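Local structure of putative molybdenum cofactor biosynthesis protein (Corynebacterium diphtheriae, 2G2C) at residues Gly101-Ile106 with Arg121-Val126; Ile11-Arg16 with Val49-Gly54; Lys7-Val12 with Arg71-Ala76. The protein is of unconfirmed function but probably binds molybdopterin and takes part in molybdenum cofactor biosynthesis. One frame throughout, in Å; residues are numbered along the deposited sequence.

Contact 1 of 3, residues Gly101-Ile106 with Arg121-Val126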
loop_
_atom_site.group_PDB
_atom_site.type_symbol
_atom_site.label_atom_id
_atom_site.label_comp_id
_atom_site.label_asym_id
_atom_site.label_seq_id
_atom_site.Cartn_x
_atom_site.Cartn_y
_atom_site.Cartn_z
ATOM N N GLY A 101 -10.914 3.743 10.307
ATOM C CA GLY A 101 -12.118 2.918 10.069
ATOM C C GLY A 101 -11.779 1.809 9.079
ATOM O O GLY A 101 -12.160 0.662 9.262
ATOM N N LEU A 102 -11.080 2.147 7.991
ATOM C CA LEU A 102 -10.721 1.118 7.014
ATOM C C LEU A 102 -9.751 0.088 7.622
ATOM O O LEU A 102 -9.903 -1.127 7.402
ATOM C CB LEU A 102 -10.130 1.749 5.755
ATOM C CG LEU A 102 -11.072 2.663 4.939
ATOM C CD1 LEU A 102 -10.389 3.278 3.687
ATOM C CD2 LEU A 102 -12.334 1.942 4.551
ATOM N N GLU A 103 -8.741 0.553 8.370
ATOM C CA GLU A 103 -7.883 -0.367 9.101
ATOM C C GLU A 103 -8.688 -1.320 9.974
ATOM O O GLU A 103 -8.400 -2.507 10.058
ATOM C CB GLU A 103 -6.915 0.399 10.025
ATOM C CG GLU A 103 -6.049 1.365 9.211
ATOM C CD GLU A 103 -5.183 2.278 10.037
ATOM O OE1 GLU A 103 -5.078 2.057 11.265
ATOM O OE2 GLU A 103 -4.609 3.219 9.429
ATOM N N GLN A 104 -9.648 -0.758 10.685
ATOM C CA GLN A 104 -10.487 -1.541 11.581
ATOM C C GLN A 104 -11.323 -2.557 10.806
ATOM O O GLN A 104 -11.466 -3.713 11.264
ATOM C CB GLN A 104 -11.348 -0.604 12.446
ATOM C CG GLN A 104 -10.458 0.161 13.424
ATOM C CD GLN A 104 -11.225 1.189 14.195
ATOM O OE1 GLN A 104 -12.443 1.054 14.370
ATOM N NE2 GLN A 104 -10.520 2.212 14.697
ATOM N N GLN A 105 -11.860 -2.156 9.647
ATOM C CA GLN A 105 -12.671 -3.063 8.821
ATOM C C GLN A 105 -11.824 -4.209 8.279
ATOM O O GLN A 105 -12.290 -5.333 8.179
ATOM C CB GLN A 105 -13.334 -2.312 7.658
ATOM C CG GLN A 105 -14.461 -1.407 8.085
ATOM C CD GLN A 105 -15.360 -0.974 6.937
ATOM O OE1 GLN A 105 -16.596 -0.896 7.088
ATOM N NE2 GLN A 105 -14.754 -0.679 5.779
ATOM N N ILE A 106 -10.566 -3.906 7.939
ATOM C CA ILE A 106 -9.679 -4.944 7.417
ATOM C C ILE A 106 -9.491 -6.021 8.483
ATOM O O ILE A 106 -9.498 -7.232 8.183
ATOM C CB ILE A 106 -8.318 -4.362 6.978
ATOM C CG1 ILE A 106 -8.476 -3.557 5.709
ATOM C CG2 ILE A 106 -7.269 -5.474 6.852
ATOM C CD1 ILE A 106 -7.293 -2.597 5.456
ATOM N N ARG A 121 0.476 -4.049 11.782
ATOM C CA ARG A 121 0.379 -2.692 12.236
ATOM C C ARG A 121 0.188 -1.821 11.005
ATOM O O ARG A 121 0.368 -0.615 11.079
ATOM C CB ARG A 121 1.660 -2.362 12.933
ATOM C CG ARG A 121 1.928 -3.325 14.084
ATOM C CD ARG A 121 3.160 -2.900 14.851
ATOM N NE ARG A 121 4.316 -2.872 13.946
ATOM C CZ ARG A 121 4.931 -1.761 13.547
ATOM N NH1 ARG A 121 4.493 -0.562 13.947
ATOM N NH2 ARG A 121 5.975 -1.864 12.712
ATOM N N GLY A 122 -0.166 -2.435 9.866
ATOM C CA GLY A 122 -0.271 -1.680 8.610
ATOM C C GLY A 122 -1.298 -0.584 8.712
ATOM O O GLY A 122 -2.364 -0.804 9.307
ATOM N N ILE A 123 -0.975 0.599 8.150
ATOM C CA ILE A 123 -1.925 1.705 8.173
ATOM C C ILE A 123 -2.516 2.002 6.790
ATOM O O ILE A 123 -2.030 1.507 5.764
ATOM C CB ILE A 123 -1.341 2.976 8.864
ATOM C CG1 ILE A 123 -0.144 3.478 8.078
ATOM C CG2 ILE A 123 -1.008 2.641 10.322
ATOM C CD1 ILE A 123 0.340 4.849 8.564
ATOM N N VAL A 124 -3.568 2.824 6.795
ATOM C CA VAL A 124 -4.193 3.333 5.572
ATOM C C VAL A 124 -4.373 4.816 5.763
ATOM O O VAL A 124 -4.831 5.253 6.811
ATOM C CB VAL A 124 -5.605 2.722 5.305
ATOM C CG1 VAL A 124 -6.216 3.280 4.020
ATOM C CG2 VAL A 124 -5.490 1.175 5.223
ATOM N N GLY A 125 -4.035 5.601 4.748
ATOM C CA GLY A 125 -4.270 7.041 4.902
ATOM C C GLY A 125 -4.076 7.777 3.618
ATOM O O GLY A 125 -3.609 7.172 2.628
ATOM N N VAL A 126 -4.359 9.088 3.634
ATOM C CA VAL A 126 -4.110 9.892 2.413
ATOM C C VAL A 126 -3.067 10.963 2.688
ATOM O O VAL A 126 -2.871 11.352 3.839
ATOM C CB VAL A 126 -5.419 10.578 1.888
ATOM C CG1 VAL A 126 -6.436 9.554 1.420
ATOM C CG2 VAL A 126 -6.070 11.448 2.951
HETATM O O HOH W 1 -3.671 -0.540 11.752
#
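Glu103 reaches Val124 because its CG lies beside its own backbone N (chi1 -58°) and the chain beyond CG is extended, so that the carboxylate leaves helix 100-109 and arrives at the start of strand 124-126, an antiparallel member of the mixed sheet. There OE2 accepts a hydrogen bond from the backbone N of Val124 at 2.9 Å. The bond is nearly straight, 167° at the hydrogen, and uses the anti side of the carboxylate, with the donor 32° out of its plane. The other oxygen, OE1, accepts one from a water 3.0 Å away, which also donates to the carbonyl O of Gly122. The side chains of Glu103 and Val124 pass one another running in contrary directions, with CG of Glu103 4.0 Å from CG2 of Val124. CG1 of Val124 meets CD1 of Leu102 at 4.2 Å, the two side chains nearly perpendicular, and CG2 faces CD1 of Ile106; Leu102 and Ile106 also touch helix 143-153. A salt bridge from Arg98 to OE2 adds a charged partner. With two donors on OE2 and a water on OE1, the carboxylate is fixed in rotation and probably stays ionised, pinning the helix to the first residue of the strand.

Contact 2 of 3, residues Ile11-Arg16 with Val49-Gly54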
loop_
_atom_site.group_PDB
_atom_site.type_symbol
_atom_site.label_atom_id
_atom_site.label_comp_id
_atom_site.label_asym_id
_atom_site.label_seq_id
_atom_site.Cartn_x
_atom_site.Cartn_y
_atom_site.Cartn_z
ATOM N N ILE A 11 4.792 -1.611 -3.824
ATOM C CA ILE A 11 6.093 -1.704 -3.128
ATOM C C ILE A 11 6.092 -2.953 -2.272
ATOM O O ILE A 11 5.350 -3.038 -1.285
ATOM C CB ILE A 11 6.340 -0.463 -2.231
ATOM C CG1 ILE A 11 6.342 0.794 -3.118
ATOM C CG2 ILE A 11 7.624 -0.637 -1.440
ATOM C CD1 ILE A 11 6.217 2.140 -2.332
ATOM N N VAL A 12 6.853 -3.959 -2.703
ATOM C CA VAL A 12 6.919 -5.182 -1.923
ATOM C C VAL A 12 8.143 -5.093 -0.998
ATOM O O VAL A 12 9.247 -4.847 -1.444
ATOM C CB VAL A 12 6.988 -6.424 -2.851
ATOM C CG1 VAL A 12 7.298 -7.662 -2.054
ATOM C CG2 VAL A 12 5.679 -6.562 -3.628
ATOM N N VAL A 13 7.910 -5.270 0.295
ATOM C CA VAL A 13 8.930 -5.021 1.299
ATOM C C VAL A 13 9.341 -6.387 1.881
ATOM O O VAL A 13 8.549 -7.037 2.598
ATOM C CB VAL A 13 8.379 -4.078 2.420
ATOM C CG1 VAL A 13 9.444 -3.773 3.481
ATOM C CG2 VAL A 13 7.773 -2.768 1.816
ATOM N N SER A 14 10.555 -6.825 1.540
ATOM C CA SER A 14 10.994 -8.178 1.920
ATOM C C SER A 14 12.449 -8.381 1.629
ATOM O O SER A 14 12.861 -8.216 0.496
ATOM C CB SER A 14 10.236 -9.216 1.080
ATOM O OG SER A 14 10.794 -10.540 1.242
ATOM N N ASP A 15 13.206 -8.737 2.651
ATOM C CA ASP A 15 14.622 -9.039 2.463
ATOM C C ASP A 15 14.803 -10.208 1.492
ATOM O O ASP A 15 15.577 -10.089 0.539
ATOM C CB ASP A 15 15.273 -9.313 3.809
ATOM C CG ASP A 15 15.439 -8.040 4.630
ATOM O OD1 ASP A 15 15.386 -6.967 4.020
ATOM O OD2 ASP A 15 15.682 -8.125 5.854
ATOM N N ARG A 16 14.046 -11.284 1.692
ATOM C CA ARG A 16 14.227 -12.504 0.877
ATOM C C ARG A 16 13.800 -12.300 -0.573
ATOM O O ARG A 16 14.478 -12.757 -1.506
ATOM C CB ARG A 16 13.482 -13.681 1.492
ATOM C CG ARG A 16 13.976 -14.111 2.892
ATOM C CD ARG A 16 15.048 -15.183 2.826
ATOM N NE ARG A 16 14.656 -16.297 1.962
ATOM C CZ ARG A 16 15.360 -17.413 1.789
ATOM N NH1 ARG A 16 16.520 -17.593 2.421
ATOM N NH2 ARG A 16 14.897 -18.360 0.977
ATOM N N VAL A 49 8.198 -2.192 -7.341
ATOM C CA VAL A 49 9.539 -2.444 -6.836
ATOM C C VAL A 49 9.492 -3.436 -5.683
ATOM O O VAL A 49 8.424 -3.674 -5.091
ATOM C CB VAL A 49 10.254 -1.122 -6.374
ATOM C CG1 VAL A 49 10.237 -0.077 -7.494
ATOM C CG2 VAL A 49 9.543 -0.546 -5.153
ATOM N N VAL A 50 10.651 -4.036 -5.401
ATOM C CA VAL A 50 10.872 -4.807 -4.197
ATOM C C VAL A 50 11.993 -4.079 -3.460
ATOM O O VAL A 50 13.034 -3.721 -4.070
ATOM C CB VAL A 50 11.332 -6.252 -4.511
ATOM C CG1 VAL A 50 11.653 -6.978 -3.188
ATOM C CG2 VAL A 50 10.274 -6.966 -5.340
ATOM N N VAL A 51 11.809 -3.850 -2.168
ATOM C CA VAL A 51 12.874 -3.226 -1.367
ATOM C C VAL A 51 13.136 -4.101 -0.141
ATOM O O VAL A 51 12.242 -4.811 0.324
ATOM C CB VAL A 51 12.461 -1.750 -0.945
ATOM C CG1 VAL A 51 12.276 -0.884 -2.187
ATOM C CG2 VAL A 51 11.213 -1.735 -0.039
ATOM N N PRO A 52 14.364 -4.034 0.394
ATOM C CA PRO A 52 14.629 -4.668 1.669
ATOM C C PRO A 52 13.776 -4.006 2.771
ATOM O O PRO A 52 13.291 -2.866 2.621
ATOM C CB PRO A 52 16.110 -4.342 1.950
ATOM C CG PRO A 52 16.671 -3.916 0.639
ATOM C CD PRO A 52 15.539 -3.346 -0.170
ATOM N N GLU A 53 13.652 -4.703 3.893
ATOM C CA GLU A 53 12.957 -4.127 5.042
ATOM C C GLU A 53 13.668 -2.912 5.597
ATOM O O GLU A 53 14.890 -2.804 5.522
ATOM C CB GLU A 53 12.840 -5.165 6.150
ATOM C CG GLU A 53 12.033 -6.301 5.676
ATOM C CD GLU A 53 10.822 -6.546 6.509
ATOM O OE1 GLU A 53 10.294 -5.541 7.080
ATOM O OE2 GLU A 53 10.410 -7.733 6.573
ATOM N N GLY A 54 12.912 -2.009 6.198
ATOM C CA GLY A 54 13.513 -0.911 6.946
ATOM C C GLY A 54 12.730 0.378 6.753
ATOM O O GLY A 54 11.902 0.492 5.846
HETATM O O HOH W 2 11.838 -9.479 5.085
HETATM O O HOH W 3 16.709 -5.112 5.691
#
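Asp15 and Glu53 meet just beyond the ends of two parallel strands. From Asp15 CB the chain passes to CG, which lies beside its own backbone N (chi1 -72°) and 4.0 Å from CG of Glu53. At the tip the oxygens divide the work. OD1 accepts a hydrogen bond from the backbone N of Glu53 at 2.9 Å, the donor standing above the carboxylate plane, and lies 3.4 Å from CB of Pro52; it accepts another from a water that also donates to the carbonyl O of Glu53. OD2 turns to a salt bridge with Lys84. The carboxylates of Asp15 and Glu53 are turned 64° apart. A second water accepts from the backbone N of Asp15 and donates to OE2 of Glu53.

Behind this junction the strands pair Ile11 with Val49, Val12 with Val50 and Val13 with Val51. The N of Val12 gives a nearly linear bond to the O of Val49, the N of Val51 donates to the O of Val12 at 2.8 Å, and the N of Ser14 closes the ladder on the O of Val51. On the face of Ile11 and Val13, which helix 55-67 covers, CG2 of Val51 forms a near-equilateral triangle with CG2 of Ile11 and CG2 of Val13, 4.0 Å from each. Ser14 is the N-cap of helix 15-19, its OG bonded to the N of Ile17, and Gly54 has the same position before helix 55-67. Parallel strands that each turn into a helix at their C-terminal ends fit the three-layer alpha/beta/alpha fold of the molybdopterin-binding domain family.

Contact 3 of 3, residues Lys7-Val12 with Arg71-Ala76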
loop_
_atom_site.group_PDB
_atom_site.type_symbol
_atom_site.label_atom_id
_atom_site.label_comp_id
_atom_site.label_asym_id
_atom_site.label_seq_id
_atom_site.Cartn_x
_atom_site.Cartn_y
_atom_site.Cartn_z
ATOM N N LYS A 7 -3.261 6.290 -11.212
ATOM C CA LYS A 7 -1.840 5.972 -11.292
ATOM C C LYS A 7 -1.423 5.296 -9.998
ATOM O O LYS A 7 -1.594 5.850 -8.901
ATOM C CB LYS A 7 -0.988 7.216 -11.573
ATOM C CG LYS A 7 -0.901 7.607 -13.045
ATOM C CD LYS A 7 -2.199 8.200 -13.536
ATOM C CE LYS A 7 -2.100 8.564 -15.009
ATOM N NZ LYS A 7 -3.410 8.346 -15.672
ATOM N N SER A 8 -0.876 4.094 -10.140
ATOM C CA SER A 8 -0.647 3.215 -8.994
ATOM C C SER A 8 0.769 2.721 -8.887
ATOM O O SER A 8 1.454 2.541 -9.901
ATOM C CB SER A 8 -1.601 2.010 -8.990
ATOM O OG SER A 8 -2.955 2.431 -9.098
ATOM N N ALA A 9 1.188 2.449 -7.657
ATOM C CA ALA A 9 2.514 1.861 -7.412
ATOM C C ALA A 9 2.413 0.738 -6.427
ATOM O O ALA A 9 1.662 0.818 -5.417
ATOM C CB ALA A 9 3.527 2.917 -6.902
ATOM N N ILE A 10 3.196 -0.295 -6.690
ATOM C CA ILE A 10 3.321 -1.407 -5.738
ATOM C C ILE A 10 4.726 -1.424 -5.142
ATOM O O ILE A 10 5.729 -1.264 -5.892
ATOM C CB ILE A 10 3.018 -2.767 -6.424
ATOM C CG1 ILE A 10 1.535 -2.794 -6.874
ATOM C CG2 ILE A 10 3.492 -3.964 -5.534
ATOM C CD1 ILE A 10 1.177 -3.940 -7.810
ATOM N N ILE A 11 4.792 -1.611 -3.824
ATOM C CA ILE A 11 6.093 -1.704 -3.128
ATOM C C ILE A 11 6.092 -2.953 -2.272
ATOM O O ILE A 11 5.350 -3.038 -1.285
ATOM C CB ILE A 11 6.340 -0.463 -2.231
ATOM C CG1 ILE A 11 6.342 0.794 -3.118
ATOM C CG2 ILE A 11 7.624 -0.637 -1.440
ATOM C CD1 ILE A 11 6.217 2.140 -2.332
ATOM N N VAL A 12 6.853 -3.959 -2.703
ATOM C CA VAL A 12 6.919 -5.182 -1.923
ATOM C C VAL A 12 8.143 -5.093 -0.998
ATOM O O VAL A 12 9.247 -4.847 -1.444
ATOM C CB VAL A 12 6.988 -6.424 -2.851
ATOM C CG1 VAL A 12 7.298 -7.662 -2.054
ATOM C CG2 VAL A 12 5.679 -6.562 -3.628
ATOM N N ARG A 71 -1.034 8.030 -7.345
ATOM C CA ARG A 71 -2.083 8.444 -6.405
ATOM C C ARG A 71 -2.631 7.282 -5.561
ATOM O O ARG A 71 -3.416 7.494 -4.663
ATOM C CB ARG A 71 -3.202 9.229 -7.093
ATOM C CG ARG A 71 -2.677 10.565 -7.657
ATOM C CD ARG A 71 -3.840 11.445 -8.043
ATOM N NE ARG A 71 -4.679 11.813 -6.901
ATOM C CZ ARG A 71 -5.980 12.103 -6.974
ATOM N NH1 ARG A 71 -6.616 12.124 -8.171
ATOM N NH2 ARG A 71 -6.646 12.378 -5.842
ATOM N N PHE A 72 -2.184 6.057 -5.872
ATOM C CA PHE A 72 -2.549 4.894 -5.069
ATOM C C PHE A 72 -1.274 4.105 -4.920
ATOM O O PHE A 72 -0.661 3.735 -5.924
ATOM C CB PHE A 72 -3.635 4.052 -5.755
ATOM C CG PHE A 72 -3.942 2.783 -5.019
ATOM C CD1 PHE A 72 -4.338 2.816 -3.693
ATOM C CD2 PHE A 72 -3.802 1.536 -5.623
ATOM C CE1 PHE A 72 -4.611 1.633 -2.979
ATOM C CE2 PHE A 72 -4.069 0.348 -4.894
ATOM C CZ PHE A 72 -4.483 0.405 -3.600
ATOM N N ILE A 73 -0.832 3.917 -3.679
ATOM C CA ILE A 73 0.377 3.177 -3.400
ATOM C C ILE A 73 0.011 2.085 -2.448
ATOM O O ILE A 73 -0.573 2.364 -1.388
ATOM C CB ILE A 73 1.439 4.103 -2.736
ATOM C CG1 ILE A 73 1.817 5.230 -3.708
ATOM C CG2 ILE A 73 2.658 3.276 -2.313
ATOM C CD1 ILE A 73 2.784 6.296 -3.139
ATOM N N ILE A 74 0.321 0.842 -2.823
ATOM C CA ILE A 74 0.048 -0.280 -1.911
ATOM C C ILE A 74 1.386 -0.973 -1.608
ATOM O O ILE A 74 2.145 -1.273 -2.523
ATOM C CB ILE A 74 -1.030 -1.231 -2.459
ATOM C CG1 ILE A 74 -1.348 -2.324 -1.396
ATOM C CG2 ILE A 74 -0.614 -1.815 -3.787
ATOM C CD1 ILE A 74 -2.773 -2.896 -1.491
ATOM N N THR A 75 1.668 -1.165 -0.318
ATOM C CA THR A 75 2.873 -1.873 0.112
ATOM C C THR A 75 2.442 -3.268 0.588
ATOM O O THR A 75 1.295 -3.474 1.029
ATOM C CB THR A 75 3.602 -1.150 1.270
ATOM O OG1 THR A 75 2.776 -1.109 2.452
ATOM C CG2 THR A 75 3.947 0.303 0.860
ATOM N N ALA A 76 3.376 -4.214 0.533
ATOM C CA ALA A 76 3.105 -5.560 1.051
ATOM C C ALA A 76 4.298 -5.945 1.863
ATOM O O ALA A 76 5.384 -6.080 1.289
ATOM C CB ALA A 76 2.883 -6.551 -0.135
#
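Lys7-Val12 and Arg71-Ala76 run side by side as parallel strands, 15° apart in direction, their axes 4.7 Å apart at closest approach. The ladder starts at Lys7, whose carbonyl O accepts hydrogen bonds from two donors, the N of Arg71 at 2.7 Å and the N of Phe72 at 3.1 Å; the Phe72 donor lies in the carbonyl plane and that of Arg71 is tilted from it. Bonds then alternate: Ala9 N to Phe72 O, Ile74 N to Ala9 O, Ile11 N to Ile74 O and Ala76 N to Ile11 O.

On the face with Ser8 and Ile10, OG of Ser8 comes to the edge of the Phe72 ring, in its plane, 3.7 Å from CD2. The same OG is bonded to the O of Ile6. Ile10 and Ile74 lie side by side, with CG1 of Ile10 3.9 Å from CG2 of Ile74, a branch held between its own backbone N and carbonyl carbon. Helix 26-34 packs over this face through Leu27 and Leu30 on Ile10 and Met34 on Phe72. The two strands lie between 42-51 and 135-139 in the parallel part of the sheet, and helix 55-67 lies against the other face, giving an alpha/beta/alpha sandwich.

There, the side chains of Ile11 and Ile73 meet at a slant, CD1 of Ile11 touching CG2 of Ile73 at 3.7 Å, while CB of Ala9 approaches CG1 of Ile73 at 4.3 Å. CG2 of Thr75 rests 4.0 Å from CB of Ile11, and OG1 of Thr75 is bonded to ND2 of Asn138.

How the contacts relate
From the N terminus, strand 5-13 serves two contacts. Contact 2 closes the loop to strand 42-51, with the rest of helix 15-19 and helix 26-34 inside it, and contact 3 spans further, to strand 72-76, adding helix 55-67. The loop of contact 2 largely nests within that of contact 3. They share Ile11 and Val12, so strand 5-13 is held on both edges, and their centres lie 13 Å apart. Contact 1 follows later in the chain as a separate, short loop between helix 100-109 and strand 124-126. It does not touch the others, but strand 124-126 belongs to the same mixed sheet, joined to 72-76 through strand 135-139. Together the contacts span the parallel strands and the antiparallel side of one domain.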